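Local coordinates for protein PAN2-PAN3 deadenylation complex catalytic subunit pan2 (Neurospora crassa, PDB 4CZW) that probably shortens messenger RNA poly(A) tails as catalytic subunit of the PAN deadenylation complex, this piece comprising its presumably inactive ubiquitin-protease-like domain and its exoribonuclease domain, at residues E12-I18 with L363-S368; N129-V134 with K339-V343; L159-L163 with V394-R400; S412-R416 with D430-P436; N418-A422 with S522-L526. All blocks are in the same frame, centred on the assembly; numbering follows the deposited sequence.

Interaction 1 of 5, residues E12-I18 with L363-S368; sequences EYRICEI and LFNDFS
N365, at the end of strand 361-365, grips the irregular N-terminal segment 12-18 by two backbone carbonyls. Its CG lies opposite the backbone N (chi1 -176°), which carries ND2 across to donate to R14 O at 2.6 Å, nearly straight and in the amide plane. The same ND2 donates to E12 O at 3.1 Å, standing above that carbonyl's plane. OD1 is occupied too, by H341 NE2 and by a water that also binds C16 N and D366 OD2, so both ends of the amide resist a flip. An alanine here is likely to leave R14 O and E12 O without this donor and let segment 12-18 shift against the strand end. Beside it, L363 lays CD2 over one face of the Y13 ring, 3.9 Å from its centroid, while CD1 meets Y13 CE1 at 3.6 Å; Y13 OH is bound by E376 and K385. F367 holds its ring between its own N and carbonyl carbon (chi1 55°), which brings CZ to C16 CB at 3.4 Å and CE2 to I18 CG1 at 3.6 Å. C16 SG sits above this ring, 5.1 Å from its centroid, a long sulfur-aromatic contact. N365 to S368 form a type II' turn, the two-residue connection of the β-hairpin 361-365/368-371 in the USP-like pseudo-protease domain.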
# COMPACT_ATOMS: atom_id res chain seq x y z
N GLU A 12 -8.10 16.73 -15.70
CA GLU A 12 -7.21 15.59 -15.46
C GLU A 12 -6.55 15.67 -14.09
O GLU A 12 -6.11 14.66 -13.54
CB GLU A 12 -6.14 15.50 -16.55
CG GLU A 12 -6.67 15.19 -17.95
CD GLU A 12 -7.16 16.42 -18.69
OE1 GLU A 12 -7.40 17.46 -18.04
OE2 GLU A 12 -7.31 16.35 -19.93
N TYR A 13 -6.48 16.88 -13.53
CA TYR A 13 -5.84 17.10 -12.24
C TYR A 13 -6.83 17.39 -11.12
O TYR A 13 -6.45 17.47 -9.96
CB TYR A 13 -4.84 18.26 -12.33
CG TYR A 13 -3.47 17.86 -12.83
CD1 TYR A 13 -2.52 17.32 -11.97
CD2 TYR A 13 -3.11 18.04 -14.16
CE1 TYR A 13 -1.27 16.96 -12.41
CE2 TYR A 13 -1.85 17.68 -14.62
CZ TYR A 13 -0.94 17.14 -13.74
OH TYR A 13 0.31 16.79 -14.19
N ARG A 14 -8.11 17.54 -11.47
CA ARG A 14 -9.13 17.88 -10.49
C ARG A 14 -9.58 16.67 -9.68
O ARG A 14 -9.26 15.53 -10.02
CB ARG A 14 -10.33 18.53 -11.17
CG ARG A 14 -10.02 19.85 -11.86
CD ARG A 14 -11.19 20.34 -12.68
NE ARG A 14 -10.82 21.47 -13.53
CZ ARG A 14 -11.56 21.91 -14.54
NH1 ARG A 14 -12.71 21.33 -14.83
NH2 ARG A 14 -11.14 22.94 -15.26
N ILE A 15 -10.31 16.94 -8.60
CA ILE A 15 -10.82 15.89 -7.73
C ILE A 15 -11.84 15.01 -8.43
O ILE A 15 -12.81 15.50 -9.01
CB ILE A 15 -11.46 16.47 -6.45
CG1 ILE A 15 -10.42 17.24 -5.62
CG2 ILE A 15 -12.10 15.36 -5.64
CD1 ILE A 15 -10.92 17.68 -4.26
N CYS A 16 -11.63 13.70 -8.38
CA CYS A 16 -12.53 12.75 -9.01
C CYS A 16 -13.55 12.22 -8.01
O CYS A 16 -13.19 11.62 -6.99
CB CYS A 16 -11.75 11.59 -9.63
SG CYS A 16 -10.52 12.11 -10.84
N GLU A 17 -14.83 12.46 -8.29
CA GLU A 17 -15.91 12.03 -7.41
C GLU A 17 -16.46 10.66 -7.80
O GLU A 17 -16.63 10.36 -8.98
CB GLU A 17 -17.04 13.06 -7.41
CG GLU A 17 -16.80 14.26 -6.52
CD GLU A 17 -18.01 15.18 -6.45
OE1 GLU A 17 -18.77 15.23 -7.44
OE2 GLU A 17 -18.20 15.84 -5.41
N ILE A 18 -16.75 9.85 -6.80
CA ILE A 18 -17.42 8.57 -7.00
C ILE A 18 -18.92 8.76 -6.81
O ILE A 18 -19.37 9.21 -5.76
CB ILE A 18 -16.91 7.49 -6.04
CG1 ILE A 18 -15.40 7.28 -6.21
CG2 ILE A 18 -17.66 6.18 -6.26
CD1 ILE A 18 -14.82 6.22 -5.30
N LEU A 363 0.32 9.94 -14.47
CA LEU A 363 -0.38 10.75 -13.49
C LEU A 363 -1.38 9.91 -12.71
O LEU A 363 -2.33 9.37 -13.28
CB LEU A 363 -1.10 11.92 -14.17
CG LEU A 363 -2.10 12.70 -13.32
CD1 LEU A 363 -1.41 13.34 -12.12
CD2 LEU A 363 -2.81 13.75 -14.16
N PHE A 364 -1.16 9.79 -11.40
CA PHE A 364 -2.06 9.03 -10.54
C PHE A 364 -2.97 9.96 -9.74
O PHE A 364 -2.72 10.21 -8.56
CB PHE A 364 -1.27 8.12 -9.60
CG PHE A 364 -0.60 6.97 -10.30
CD1 PHE A 364 -1.27 5.77 -10.50
CD2 PHE A 364 0.70 7.08 -10.75
CE1 PHE A 364 -0.65 4.71 -11.14
CE2 PHE A 364 1.33 6.03 -11.39
CZ PHE A 364 0.65 4.84 -11.58
N ASN A 365 -4.01 10.46 -10.39
CA ASN A 365 -5.02 11.27 -9.71
C ASN A 365 -6.10 10.37 -9.14
O ASN A 365 -7.16 10.20 -9.74
CB ASN A 365 -5.62 12.30 -10.67
CG ASN A 365 -6.60 13.23 -9.98
OD1 ASN A 365 -6.71 13.25 -8.75
ND2 ASN A 365 -7.31 14.03 -10.77
N ASP A 366 -5.81 9.79 -7.97
CA ASP A 366 -6.68 8.79 -7.35
C ASP A 366 -6.93 7.62 -8.31
O ASP A 366 -5.99 6.97 -8.75
CB ASP A 366 -8.00 9.42 -6.89
CG ASP A 366 -7.82 10.31 -5.67
OD1 ASP A 366 -7.11 9.90 -4.73
OD2 ASP A 366 -8.40 11.42 -5.66
N PHE A 367 -8.19 7.36 -8.63
CA PHE A 367 -8.52 6.25 -9.52
C PHE A 367 -8.48 6.68 -10.98
O PHE A 367 -8.80 5.90 -11.88
CB PHE A 367 -9.89 5.65 -9.17
CG PHE A 367 -11.01 6.65 -9.14
CD1 PHE A 367 -11.74 6.93 -10.29
CD2 PHE A 367 -11.35 7.30 -7.96
CE1 PHE A 367 -12.78 7.84 -10.26
CE2 PHE A 367 -12.39 8.21 -7.93
CZ PHE A 367 -13.10 8.48 -9.08
N SER A 368 -8.09 7.93 -11.23
CA SER A 368 -7.90 8.42 -12.59
C SER A 368 -6.42 8.36 -12.96
O SER A 368 -5.62 9.16 -12.49
CB SER A 368 -8.44 9.84 -12.74
OG SER A 368 -8.25 10.32 -14.06
O HOH W 1 -5.90 11.92 -14.61
O HOH W 2 -9.42 12.80 -7.50

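Interaction 2 of 5, residues N129-V134 with K339-V343; sequences NPSTLV and KSHLV
L342 points its isobutyl group at the first turn of helix 130-149. CD1 fits against V134 CB at 3.6 Å and lies 3.4 Å from P130 O, thus touching residues one helical turn apart, while CG packs on P130 CB at 3.7 Å. Next along the strand facing the helix, S340 brings OG to P130 CD at 3.3 Å, alongside the proline ring. No direct hydrogen bond joins the segments; a water accepts from S131 N at 3.0 Å and pairs with S340 OG, serving an N-H of the first turn, where no preceding turn supplies a carbonyl. This is helix-on-sheet packing within the USP-like domain: the short axes run 8.4 Å apart at 42°, with P130 as first helical residue after N129 at the N-cap position. Farther out, N331 of the neighbouring antiparallel strand 321-334 touches S131, S340 and L342. Helix 51-58 adds L53 against V134 and S52 against L342, and D127 holds the amide of N129 through ND2.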
# COMPACT_ATOMS: atom_id res chain seq x y z
N ASN A 129 -4.46 20.37 6.15
CA ASN A 129 -4.04 20.48 4.76
C ASN A 129 -3.40 19.18 4.30
O ASN A 129 -2.49 18.66 4.96
CB ASN A 129 -3.07 21.65 4.57
CG ASN A 129 -3.76 23.00 4.67
OD1 ASN A 129 -4.24 23.53 3.67
ND2 ASN A 129 -3.80 23.55 5.87
N PRO A 130 -3.87 18.63 3.17
CA PRO A 130 -3.37 17.38 2.59
C PRO A 130 -1.85 17.35 2.44
O PRO A 130 -1.22 16.32 2.70
CB PRO A 130 -4.05 17.33 1.22
CG PRO A 130 -5.31 18.09 1.42
CD PRO A 130 -4.98 19.19 2.38
N SER A 131 -1.27 18.47 2.02
CA SER A 131 0.17 18.58 1.85
C SER A 131 0.90 18.40 3.18
O SER A 131 1.94 17.74 3.24
CB SER A 131 0.54 19.93 1.23
OG SER A 131 0.10 21.00 2.05
N THR A 132 0.34 18.97 4.24
CA THR A 132 0.91 18.83 5.57
C THR A 132 0.70 17.41 6.09
O THR A 132 1.59 16.83 6.72
CB THR A 132 0.30 19.83 6.57
OG1 THR A 132 0.47 21.17 6.07
CG2 THR A 132 0.96 19.72 7.93
N LEU A 133 -0.48 16.86 5.82
CA LEU A 133 -0.82 15.51 6.26
C LEU A 133 0.10 14.46 5.64
O LEU A 133 0.52 13.52 6.31
CB LEU A 133 -2.28 15.20 5.91
CG LEU A 133 -3.36 15.89 6.75
CD1 LEU A 133 -4.74 15.64 6.16
CD2 LEU A 133 -3.29 15.42 8.19
N VAL A 134 0.40 14.62 4.35
CA VAL A 134 1.23 13.65 3.64
C VAL A 134 2.71 13.82 4.01
O VAL A 134 3.50 12.89 3.89
CB VAL A 134 1.04 13.76 2.11
CG1 VAL A 134 1.69 15.02 1.56
CG2 VAL A 134 1.60 12.53 1.41
N LYS A 339 -9.60 24.97 -2.12
CA LYS A 339 -9.26 23.72 -1.44
C LYS A 339 -7.91 23.20 -1.92
O LYS A 339 -7.08 23.96 -2.42
CB LYS A 339 -10.34 22.66 -1.69
CG LYS A 339 -10.65 22.38 -3.16
CD LYS A 339 -11.56 21.17 -3.32
CE LYS A 339 -12.54 21.33 -4.48
NZ LYS A 339 -13.68 20.38 -4.36
N SER A 340 -7.71 21.89 -1.76
CA SER A 340 -6.51 21.21 -2.24
C SER A 340 -6.66 19.70 -2.13
O SER A 340 -7.32 19.20 -1.21
CB SER A 340 -5.27 21.69 -1.47
OG SER A 340 -5.35 21.37 -0.09
N HIS A 341 -6.07 18.96 -3.06
CA HIS A 341 -5.96 17.51 -2.92
C HIS A 341 -4.67 17.05 -3.60
O HIS A 341 -4.03 17.83 -4.30
CB HIS A 341 -7.17 16.79 -3.52
CG HIS A 341 -7.03 16.45 -4.97
ND1 HIS A 341 -7.09 17.41 -5.96
CD2 HIS A 341 -6.82 15.27 -5.60
CE1 HIS A 341 -6.93 16.82 -7.14
NE2 HIS A 341 -6.77 15.53 -6.94
N LEU A 342 -4.28 15.80 -3.38
CA LEU A 342 -2.99 15.33 -3.84
C LEU A 342 -3.07 14.34 -5.01
O LEU A 342 -3.97 13.51 -5.07
CB LEU A 342 -2.22 14.69 -2.69
CG LEU A 342 -2.19 15.51 -1.40
CD1 LEU A 342 -1.54 14.73 -0.28
CD2 LEU A 342 -1.48 16.84 -1.63
N VAL A 343 -2.11 14.45 -5.92
CA VAL A 343 -1.95 13.49 -7.00
C VAL A 343 -0.52 12.98 -7.00
O VAL A 343 0.32 13.49 -6.25
CB VAL A 343 -2.29 14.09 -8.38
CG1 VAL A 343 -3.72 14.62 -8.39
CG2 VAL A 343 -1.30 15.18 -8.74
O HOH W 3 -2.65 20.91 0.83

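Interaction 3 of 5, residues L159-L163 with V394-R400; sequences LERTL and VKAANHR
R400 folds back at two successive bonds (chi2 -70°, chi3 -54°), bringing its guanidinium to the side of helix 158-163, where NH2 lies 3.6 Å from T162 CB. T162 meets the flat group at its edge, the two side chains crossing at about a right angle, and the threonine hydroxyl is bonded elsewhere, to E158 O. L159 runs past the arginine in the opposite direction, its CG 4.1 Å from R400 NH2. With CG anti to the backbone N (chi1 173°), L163 reaches the loop with both methyls: CD1 touches A396 CB at 3.7 Å and CD2 touches A397 CB at 4.0 Å. V394 CG2 adds a looser contact to L163 CD2 at 4.3 Å. No hydrogen bond crosses; R400 NH2 lies 3.7 Å from L159 O, which already accepts from L163 N. Helix 61-71 borders both partners, with L62 touching L159 and A397. One flank of helix 158-163 thus packs on the 3-10 segment 395-397 and the type II turn 397-400, which follow strand 385-394 of the large mixed sheet of the USP-like fold.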
# COMPACT_ATOMS: atom_id res chain seq x y z
N LEU A 159 18.36 -9.28 -2.20
CA LEU A 159 18.38 -8.15 -3.11
C LEU A 159 19.34 -7.07 -2.60
O LEU A 159 20.18 -6.58 -3.34
CB LEU A 159 16.97 -7.57 -3.28
CG LEU A 159 16.70 -6.51 -4.36
CD1 LEU A 159 15.24 -6.54 -4.75
CD2 LEU A 159 17.08 -5.11 -3.91
N GLU A 160 19.18 -6.72 -1.33
CA GLU A 160 19.99 -5.67 -0.72
C GLU A 160 21.46 -6.08 -0.61
O GLU A 160 22.35 -5.26 -0.76
CB GLU A 160 19.44 -5.31 0.66
CG GLU A 160 18.00 -4.80 0.66
CD GLU A 160 16.98 -5.92 0.70
OE1 GLU A 160 17.33 -7.07 0.36
OE2 GLU A 160 15.82 -5.65 1.08
N ARG A 161 21.69 -7.37 -0.35
CA ARG A 161 23.04 -7.89 -0.24
C ARG A 161 23.77 -7.78 -1.58
O ARG A 161 24.94 -7.40 -1.63
CB ARG A 161 23.02 -9.35 0.22
CG ARG A 161 24.39 -9.92 0.53
CD ARG A 161 24.35 -11.44 0.65
NE ARG A 161 23.99 -12.06 -0.62
CZ ARG A 161 24.87 -12.36 -1.58
NH1 ARG A 161 26.15 -12.09 -1.41
NH2 ARG A 161 24.45 -12.93 -2.70
N THR A 162 23.06 -8.10 -2.65
CA THR A 162 23.61 -7.99 -4.00
C THR A 162 23.80 -6.52 -4.38
O THR A 162 24.82 -6.15 -4.96
CB THR A 162 22.69 -8.67 -5.04
OG1 THR A 162 22.55 -10.06 -4.71
CG2 THR A 162 23.27 -8.53 -6.44
N LEU A 163 22.82 -5.70 -4.03
CA LEU A 163 22.86 -4.27 -4.32
C LEU A 163 24.05 -3.60 -3.65
O LEU A 163 24.80 -2.85 -4.29
CB LEU A 163 21.57 -3.59 -3.87
CG LEU A 163 21.53 -2.07 -3.94
CD1 LEU A 163 21.63 -1.60 -5.39
CD2 LEU A 163 20.26 -1.53 -3.29
N VAL A 394 18.57 4.93 -5.23
CA VAL A 394 19.83 4.67 -5.92
C VAL A 394 19.57 4.01 -7.28
O VAL A 394 18.77 3.08 -7.38
CB VAL A 394 20.77 3.80 -5.07
CG1 VAL A 394 21.31 4.60 -3.90
CG2 VAL A 394 20.06 2.55 -4.58
N LYS A 395 20.24 4.51 -8.31
CA LYS A 395 20.01 4.06 -9.68
C LYS A 395 20.36 2.59 -9.86
O LYS A 395 19.82 1.91 -10.73
CB LYS A 395 20.81 4.92 -10.66
CG LYS A 395 20.51 4.64 -12.13
CD LYS A 395 21.29 5.57 -13.04
CE LYS A 395 20.95 5.32 -14.50
NZ LYS A 395 21.67 6.26 -15.40
N ALA A 396 21.27 2.10 -9.02
CA ALA A 396 21.68 0.70 -9.08
C ALA A 396 20.54 -0.23 -8.67
O ALA A 396 20.56 -1.42 -8.97
CB ALA A 396 22.90 0.47 -8.19
N ALA A 397 19.55 0.32 -7.98
CA ALA A 397 18.41 -0.46 -7.50
C ALA A 397 17.27 -0.48 -8.51
O ALA A 397 16.26 -1.16 -8.30
CB ALA A 397 17.93 0.07 -6.17
N ASN A 398 17.41 0.28 -9.59
CA ASN A 398 16.40 0.31 -10.64
C ASN A 398 16.26 -1.05 -11.33
O ASN A 398 17.24 -1.77 -11.49
CB ASN A 398 16.72 1.39 -11.67
CG ASN A 398 16.55 2.79 -11.13
OD1 ASN A 398 15.88 3.00 -10.11
ND2 ASN A 398 17.14 3.76 -11.81
N HIS A 399 15.03 -1.38 -11.72
CA HIS A 399 14.72 -2.61 -12.44
C HIS A 399 15.13 -3.86 -11.65
O HIS A 399 15.36 -4.92 -12.24
CB HIS A 399 15.41 -2.62 -13.81
CG HIS A 399 15.44 -1.27 -14.47
ND1 HIS A 399 14.31 -0.68 -15.00
CD2 HIS A 399 16.46 -0.41 -14.69
CE1 HIS A 399 14.64 0.49 -15.52
NE2 HIS A 399 15.93 0.68 -15.34
N ARG A 400 15.20 -3.73 -10.33
CA ARG A 400 15.57 -4.85 -9.47
C ARG A 400 14.37 -5.36 -8.68
O ARG A 400 13.50 -4.58 -8.28
CB ARG A 400 16.69 -4.43 -8.51
CG ARG A 400 18.02 -4.16 -9.19
CD ARG A 400 18.65 -5.44 -9.71
NE ARG A 400 18.77 -6.45 -8.67
CZ ARG A 400 19.77 -6.52 -7.80
NH1 ARG A 400 20.76 -5.64 -7.85
NH2 ARG A 400 19.80 -7.48 -6.88

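Interaction 4 of 5, residues S412-R416 with D430-P436; sequences SVLFR and DRETEIP
An Asx turn at D430 shapes the loop that receives F415, the aromatic residue of the short, loosely formed helix 412-415. R431 lays CG over one ring face of F415, 4.1 Å from the centroid, a CH-pi contact; L414 CB lies over the opposite face. The arginine then bends at chi3 (-50°), turning a guanidinium face onto F415 CB, with NH1 3.4 Å from that atom and the guanidinium and ring planes 50° apart. E434 O sits at the ring edge, in plane, and L414 CD1 meets P436 CG at 4.1 Å. Within the loop, D430 OD2 takes three bonds: T433 N donates at 3.0 Å to its anti lone pair, while E432 N and T433 OG1 approach OD2 from opposite sides of the carboxylate plane. E434 OE1 accepts from D430 N, and its carboxylate is paired with R481 and R486. This is local packing in the connection between helix 412-415 and strand 441-451 of the exonuclease domain.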
# COMPACT_ATOMS: atom_id res chain seq x y z
N SER A 412 2.55 -20.57 8.20
CA SER A 412 2.26 -21.04 9.55
C SER A 412 0.92 -20.54 10.09
O SER A 412 0.33 -21.15 10.98
CB SER A 412 3.38 -20.63 10.50
OG SER A 412 3.50 -19.22 10.56
N VAL A 413 0.43 -19.43 9.54
CA VAL A 413 -0.82 -18.83 9.99
C VAL A 413 -2.02 -19.72 9.64
O VAL A 413 -3.06 -19.66 10.28
CB VAL A 413 -1.01 -17.41 9.40
CG1 VAL A 413 -1.18 -17.48 7.89
CG2 VAL A 413 -2.19 -16.70 10.05
N LEU A 414 -1.85 -20.55 8.62
CA LEU A 414 -2.92 -21.43 8.16
C LEU A 414 -3.11 -22.64 9.06
O LEU A 414 -4.19 -23.22 9.12
CB LEU A 414 -2.65 -21.89 6.72
CG LEU A 414 -2.60 -20.82 5.63
CD1 LEU A 414 -2.25 -21.44 4.29
CD2 LEU A 414 -3.92 -20.07 5.55
N PHE A 415 -2.05 -23.03 9.76
CA PHE A 415 -2.06 -24.26 10.54
C PHE A 415 -2.10 -24.01 12.05
O PHE A 415 -2.34 -24.94 12.83
CB PHE A 415 -0.83 -25.11 10.20
CG PHE A 415 -0.63 -25.31 8.72
CD1 PHE A 415 -1.38 -26.23 8.02
CD2 PHE A 415 0.33 -24.57 8.04
CE1 PHE A 415 -1.19 -26.42 6.66
CE2 PHE A 415 0.52 -24.75 6.68
CZ PHE A 415 -0.24 -25.67 5.99
N ARG A 416 -1.88 -22.77 12.46
CA ARG A 416 -1.81 -22.44 13.88
C ARG A 416 -3.19 -22.46 14.54
O ARG A 416 -4.18 -22.02 13.96
CB ARG A 416 -1.16 -21.07 14.08
CG ARG A 416 -0.95 -20.68 15.53
CD ARG A 416 -0.15 -19.40 15.67
NE ARG A 416 1.21 -19.54 15.17
CZ ARG A 416 1.63 -19.09 13.99
NH1 ARG A 416 0.78 -18.47 13.18
NH2 ARG A 416 2.88 -19.27 13.62
N ASP A 430 -4.24 -29.93 7.75
CA ASP A 430 -3.14 -30.74 8.25
C ASP A 430 -1.84 -30.23 7.65
O ASP A 430 -1.73 -30.05 6.43
CB ASP A 430 -3.35 -32.21 7.92
CG ASP A 430 -2.32 -33.11 8.57
OD1 ASP A 430 -2.47 -33.43 9.76
OD2 ASP A 430 -1.35 -33.50 7.88
N ARG A 431 -0.85 -29.99 8.50
CA ARG A 431 0.41 -29.38 8.09
C ARG A 431 1.19 -30.28 7.12
O ARG A 431 2.02 -29.80 6.35
CB ARG A 431 1.27 -29.07 9.32
CG ARG A 431 2.35 -28.03 9.08
CD ARG A 431 3.20 -27.83 10.33
NE ARG A 431 2.37 -27.61 11.52
CZ ARG A 431 2.00 -26.41 11.96
NH1 ARG A 431 2.39 -25.32 11.32
NH2 ARG A 431 1.25 -26.31 13.05
N GLU A 432 0.91 -31.58 7.17
CA GLU A 432 1.64 -32.55 6.37
C GLU A 432 0.95 -32.89 5.06
O GLU A 432 1.59 -32.96 4.01
CB GLU A 432 1.87 -33.83 7.18
CG GLU A 432 2.58 -34.93 6.42
CD GLU A 432 2.67 -36.22 7.21
OE1 GLU A 432 2.17 -36.26 8.35
OE2 GLU A 432 3.24 -37.20 6.69
N THR A 433 -0.36 -33.10 5.11
CA THR A 433 -1.09 -33.63 3.96
C THR A 433 -1.90 -32.58 3.20
O THR A 433 -2.18 -32.75 2.02
CB THR A 433 -2.06 -34.75 4.40
OG1 THR A 433 -3.01 -34.24 5.34
CG2 THR A 433 -1.29 -35.90 5.04
N GLU A 434 -2.27 -31.50 3.88
CA GLU A 434 -3.12 -30.48 3.26
C GLU A 434 -2.41 -29.15 3.06
O GLU A 434 -2.84 -28.12 3.57
CB GLU A 434 -4.38 -30.27 4.10
CG GLU A 434 -5.33 -31.45 4.10
CD GLU A 434 -6.59 -31.20 4.92
OE1 GLU A 434 -6.47 -30.65 6.03
OE2 GLU A 434 -7.69 -31.55 4.45
N ILE A 435 -1.32 -29.17 2.30
CA ILE A 435 -0.60 -27.94 1.96
C ILE A 435 -1.15 -27.35 0.66
O ILE A 435 -1.02 -27.96 -0.40
CB ILE A 435 0.91 -28.18 1.82
CG1 ILE A 435 1.50 -28.64 3.15
CG2 ILE A 435 1.60 -26.91 1.34
CD1 ILE A 435 3.00 -28.83 3.12
N PRO A 436 -1.77 -26.17 0.75
CA PRO A 436 -2.41 -25.49 -0.39
C PRO A 436 -1.43 -25.17 -1.51
O PRO A 436 -0.27 -24.83 -1.25
CB PRO A 436 -2.97 -24.21 0.23
CG PRO A 436 -3.10 -24.51 1.68
CD PRO A 436 -1.96 -25.41 2.00

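Interaction 5 of 5, residues N418-A422 with S522-L526; sequences NNPHA and SQRNL
H421 lies with one ring face over the backbone of Q523, whose CA is 3.8 Å from the ring centroid in a CH-pi contact. Q523, bent at chi2 (-65°), brings its amide round to the CD2 side of the imidazole, and the two planes stand 74° apart, close to perpendicular. The ring's rotation is set from its own segment: ND1 donates to N419 OD1 at 3.2 Å, almost straight and in the ring plane. NE2 comes within 2.8 Å of S522 O. A leucine in place of H421 would probably leave N419 OD1 without its ring partner and strip Q523 CA of its aromatic cover. Segment 522-526 leads into strand 525-527, which pairs in parallel with strand 490-496 in the mixed sheet of the DEDD-type exonuclease domain. N419 and N525 cross with their amide planes 32° apart, N419 CB lying 3.6 Å from N525 OD1. An ST turn shapes the opposing loop, R524 N donating to S522 OG at 3.0 Å. S522 OG also bonds to D516 O, and D516 forms a salt bridge with R524 NE, whose side chain lies about 10 Å from that of E447, a probable ligand of a catalytic metal.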
# COMPACT_ATOMS: atom_id res chain seq x y z
N ASN A 418 -5.18 -21.21 17.95
CA ASN A 418 -5.22 -20.40 19.16
C ASN A 418 -6.64 -20.26 19.69
O ASN A 418 -6.96 -19.30 20.40
CB ASN A 418 -4.61 -19.02 18.91
CG ASN A 418 -3.13 -19.09 18.56
OD1 ASN A 418 -2.41 -19.96 19.04
ND2 ASN A 418 -2.68 -18.17 17.72
N ASN A 419 -7.49 -21.21 19.33
CA ASN A 419 -8.89 -21.20 19.75
C ASN A 419 -9.09 -21.94 21.07
O ASN A 419 -8.89 -23.16 21.14
CB ASN A 419 -9.77 -21.81 18.66
CG ASN A 419 -11.25 -21.64 18.94
OD1 ASN A 419 -11.65 -20.84 19.78
ND2 ASN A 419 -12.08 -22.39 18.21
N PRO A 420 -9.47 -21.21 22.12
CA PRO A 420 -9.67 -21.77 23.46
C PRO A 420 -10.81 -22.79 23.52
O PRO A 420 -10.69 -23.80 24.21
CB PRO A 420 -10.00 -20.54 24.32
CG PRO A 420 -10.52 -19.53 23.35
CD PRO A 420 -9.73 -19.76 22.09
N HIS A 421 -11.90 -22.53 22.81
CA HIS A 421 -13.06 -23.40 22.83
C HIS A 421 -12.78 -24.73 22.13
O HIS A 421 -12.07 -24.77 21.12
CB HIS A 421 -14.26 -22.71 22.17
CG HIS A 421 -14.49 -21.31 22.65
ND1 HIS A 421 -13.85 -20.23 22.09
CD2 HIS A 421 -15.28 -20.82 23.63
CE1 HIS A 421 -14.24 -19.13 22.71
NE2 HIS A 421 -15.10 -19.46 23.65
N ALA A 422 -13.33 -25.81 22.68
CA ALA A 422 -13.13 -27.14 22.12
C ALA A 422 -14.15 -27.42 21.02
O ALA A 422 -13.93 -28.28 20.17
CB ALA A 422 -13.22 -28.20 23.21
N SER A 522 -17.78 -14.64 23.31
CA SER A 522 -17.84 -15.33 22.02
C SER A 522 -17.45 -16.80 22.15
O SER A 522 -16.53 -17.15 22.89
CB SER A 522 -16.94 -14.64 20.99
OG SER A 522 -17.00 -15.31 19.74
N GLN A 523 -18.16 -17.65 21.41
CA GLN A 523 -17.83 -19.07 21.34
C GLN A 523 -17.12 -19.38 20.03
O GLN A 523 -16.84 -20.53 19.71
CB GLN A 523 -19.09 -19.93 21.48
CG GLN A 523 -19.74 -19.86 22.85
CD GLN A 523 -18.86 -20.43 23.93
OE1 GLN A 523 -18.66 -19.81 24.98
NE2 GLN A 523 -18.32 -21.62 23.69
N ARG A 524 -16.83 -18.32 19.28
CA ARG A 524 -16.23 -18.45 17.96
C ARG A 524 -14.72 -18.32 18.02
O ARG A 524 -14.15 -18.01 19.06
CB ARG A 524 -16.80 -17.39 17.01
CG ARG A 524 -18.30 -17.19 17.12
CD ARG A 524 -19.06 -18.44 16.71
NE ARG A 524 -20.50 -18.22 16.73
CZ ARG A 524 -21.40 -19.14 16.41
NH1 ARG A 524 -21.00 -20.35 16.03
NH2 ARG A 524 -22.69 -18.86 16.45
N ASN A 525 -14.07 -18.56 16.88
CA ASN A 525 -12.64 -18.30 16.76
C ASN A 525 -12.42 -16.83 16.43
O ASN A 525 -12.02 -16.48 15.33
CB ASN A 525 -12.02 -19.19 15.68
CG ASN A 525 -10.50 -19.10 15.66
OD1 ASN A 525 -9.87 -18.83 16.68
ND2 ASN A 525 -9.91 -19.31 14.48
N LEU A 526 -12.70 -15.97 17.41
CA LEU A 526 -12.61 -14.53 17.22
C LEU A 526 -11.16 -14.08 17.11
O LEU A 526 -10.36 -14.28 18.02
CB LEU A 526 -13.30 -13.79 18.37
CG LEU A 526 -13.57 -12.30 18.16
CD1 LEU A 526 -14.53 -12.09 17.01
CD2 LEU A 526 -14.11 -11.68 19.43

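Overall arrangement
Interactions 1 and 2 meet: N365 OD1 lies 2.9 Å from H341 NE2, probably a hydrogen bond, across neighbouring antiparallel strands 361-365 and 339-347. One sheet of the USP-like domain carries the N-terminal segment and helix 130-149, with the contact centres about 14 Å apart. Interaction 3 lies elsewhere in that domain, its centre about 32 Å from interaction 1 and about 31 Å from interaction 2. Interactions 4 and 5 alternate along the chain, about 19 Å between centres; interaction 4 folds the connection back on helix 412-415, and interaction 5 joins it to the exonuclease domain. Interaction 5 alone approaches the probable catalytic metal site; the others lie away from it and from the two zinc sites.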